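Local coordinates for protein L-amino acid deaminase (PDB 5I39) that binds flavin-adenine dinucleotide and, as an L-amino acid deaminase, probably oxidises L-amino acids at the membrane, at residues G366-T371 against E385-L390. Numbering follows the deposited sequence. Where two conformers were deposited one is given.
Sequences GLVINT and ELTADL
Thr-387 faces the strand 367-371 from helix 376-392 and meets Val-368 with its methyl and Asn-370 with its hydroxyl. The division follows from its torsion: chi1 of -63° sets CG2 anti to the backbone N, where it meets CG2 of Val-368 at 3.5 Å, while OG1 lies anti to the carbonyl carbon. There OG1 sits over the face of the Asn-370 amide, 3.1 Å from ND2 and 3.2 Å from CG, so the in-plane N-H bonds do not point at it and no hydrogen bond forms. OG1 bonds instead to Ser-383 O one turn back. Threonine thus suits a buried helix face, its hydroxyl satisfied by its own helix and its methyl left for packing. In Asn-370, CG anti to the backbone N (chi1 -176°) carries the flat amide out from the strand to this hydroxyl; asparagine suits because its face packs here while ND2 makes a weak hydrogen bond to Thr-52 OG1. Beta-branched Val-368 fills two places on this buried strand: besides CG2 at the Thr-387 methyl, CG1 lies 4.2 Å from Leu-390 CB. The helix follows the strand directly in the chain and packs back along it, nearly antiparallel (165°, segment axes 8.5 Å apart), next to the probable Rossmann-type motif of strand 40-43 and helix 47-58. Asn-370 also touches the FAD-binding residue Leu-48 on helix 47-58. Strand 367-371 lies between strands 235-237 and 357-360, whose Val-236 and Ile-358 both touch Thr-387, while Ala-388 packs against helix 47-58.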
loop_
_atom_site.group_PDB
_atom_site.type_symbol
_atom_site.label_atom_id
_atom_site.label_comp_id
_atom_site.label_asym_id
_atom_site.label_seq_id
_atom_site.Cartn_x
_atom_site.Cartn_y
_atom_site.Cartn_z
ATOM N N GLY A 366 15.285 -20.349 -2.680
ATOM C CA GLY A 366 15.293 -19.711 -1.361
ATOM C C GLY A 366 15.110 -18.201 -1.378
ATOM O O GLY A 366 15.086 -17.580 -0.319
ATOM N N LEU A 367 14.980 -17.607 -2.565
ATOM C CA LEU A 367 14.748 -16.169 -2.703
ATOM C C LEU A 367 13.379 -15.923 -3.319
ATOM O O LEU A 367 13.019 -16.539 -4.320
ATOM C CB LEU A 367 15.836 -15.511 -3.556
ATOM C CG LEU A 367 15.780 -13.971 -3.612
ATOM C CD1 LEU A 367 17.180 -13.373 -3.639
ATOM C CD2 LEU A 367 14.970 -13.464 -4.794
ATOM N N VAL A 368 12.623 -15.008 -2.721
ATOM C CA VAL A 368 11.352 -14.571 -3.276
ATOM C C VAL A 368 11.328 -13.054 -3.352
ATOM O O VAL A 368 12.078 -12.368 -2.648
ATOM C CB VAL A 368 10.142 -15.108 -2.478
ATOM C CG1 VAL A 368 10.084 -16.624 -2.560
ATOM C CG2 VAL A 368 10.190 -14.662 -1.026
ATOM N N ILE A 369 10.452 -12.560 -4.221
ATOM C CA ILE A 369 10.267 -11.124 -4.480
ATOM C C ILE A 369 8.831 -10.758 -4.138
ATOM O O ILE A 369 7.912 -11.489 -4.500
ATOM C CB ILE A 369 10.502 -10.778 -5.976
ATOM C CG1 ILE A 369 11.970 -10.986 -6.369
ATOM C CG2 ILE A 369 10.077 -9.342 -6.288
ATOM C CD1 ILE A 369 12.212 -10.995 -7.868
ATOM N N ASN A 370 8.642 -9.627 -3.460
ATOM C CA ASN A 370 7.315 -9.075 -3.184
ATOM C C ASN A 370 7.401 -7.582 -3.449
ATOM O O ASN A 370 7.866 -6.827 -2.600
ATOM C CB ASN A 370 6.896 -9.357 -1.736
ATOM C CG ASN A 370 5.478 -8.894 -1.424
ATOM O OD1 ASN A 370 4.741 -8.458 -2.303
ATOM N ND2 ASN A 370 5.092 -8.994 -0.158
ATOM N N THR A 371 6.980 -7.160 -4.640
ATOM C CA THR A 371 7.242 -5.794 -5.082
ATOM C C THR A 371 6.351 -5.391 -6.263
ATOM O O THR A 371 5.380 -6.077 -6.598
ATOM C CB THR A 371 8.759 -5.634 -5.408
ATOM O OG1 THR A 371 9.148 -4.263 -5.293
ATOM C CG2 THR A 371 9.124 -6.159 -6.794
ATOM N N GLU A 385 1.422 -13.045 3.172
ATOM C CA GLU A 385 1.156 -14.475 3.311
ATOM C C GLU A 385 1.593 -15.248 2.068
ATOM O O GLU A 385 2.232 -16.298 2.180
ATOM C CB GLU A 385 -0.315 -14.745 3.598
ATOM C CG GLU A 385 -0.598 -16.222 3.837
ATOM C CD GLU A 385 -2.041 -16.537 4.155
ATOM O OE1 GLU A 385 -2.869 -15.614 4.202
ATOM O OE2 GLU A 385 -2.347 -17.728 4.346
ATOM N N LEU A 386 1.228 -14.742 0.892
ATOM C CA LEU A 386 1.597 -15.401 -0.358
ATOM C C LEU A 386 3.114 -15.485 -0.529
ATOM O O LEU A 386 3.628 -16.515 -0.960
ATOM C CB LEU A 386 0.963 -14.702 -1.563
ATOM C CG LEU A 386 1.259 -15.348 -2.926
ATOM C CD1 LEU A 386 0.832 -16.814 -2.995
ATOM C CD2 LEU A 386 0.582 -14.545 -4.021
ATOM N N THR A 387 3.818 -14.411 -0.188
ATOM C CA THR A 387 5.273 -14.387 -0.286
ATOM C C THR A 387 5.887 -15.471 0.594
ATOM O O THR A 387 6.773 -16.207 0.158
ATOM C CB THR A 387 5.815 -13.007 0.107
ATOM O OG1 THR A 387 5.325 -12.030 -0.815
ATOM C CG2 THR A 387 7.326 -12.975 0.078
ATOM N N ALA A 388 5.411 -15.566 1.831
ATOM C CA ALA A 388 5.876 -16.602 2.746
ATOM C C ALA A 388 5.531 -18.005 2.233
ATOM O O ALA A 388 6.364 -18.910 2.307
ATOM C CB ALA A 388 5.311 -16.373 4.138
ATOM N N ASP A 389 4.323 -18.180 1.695
ATOM C CA ASP A 389 3.921 -19.465 1.110
ATOM C C ASP A 389 4.879 -19.874 -0.008
ATOM O O ASP A 389 5.328 -21.021 -0.065
ATOM C CB ASP A 389 2.502 -19.407 0.525
ATOM C CG ASP A 389 1.414 -19.230 1.574
ATOM O OD1 ASP A 389 1.660 -19.474 2.771
ATOM O OD2 ASP A 389 0.295 -18.851 1.169
ATOM N N LEU A 390 5.190 -18.934 -0.895
ATOM C CA LEU A 390 6.104 -19.209 -2.006
ATOM C C LEU A 390 7.510 -19.524 -1.518
ATOM O O LEU A 390 8.140 -20.462 -2.006
ATOM C CB LEU A 390 6.138 -18.038 -2.985
ATOM C CG LEU A 390 4.852 -17.788 -3.777
ATOM C CD1 LEU A 390 4.998 -16.518 -4.598
ATOM C CD2 LEU A 390 4.501 -18.956 -4.680
#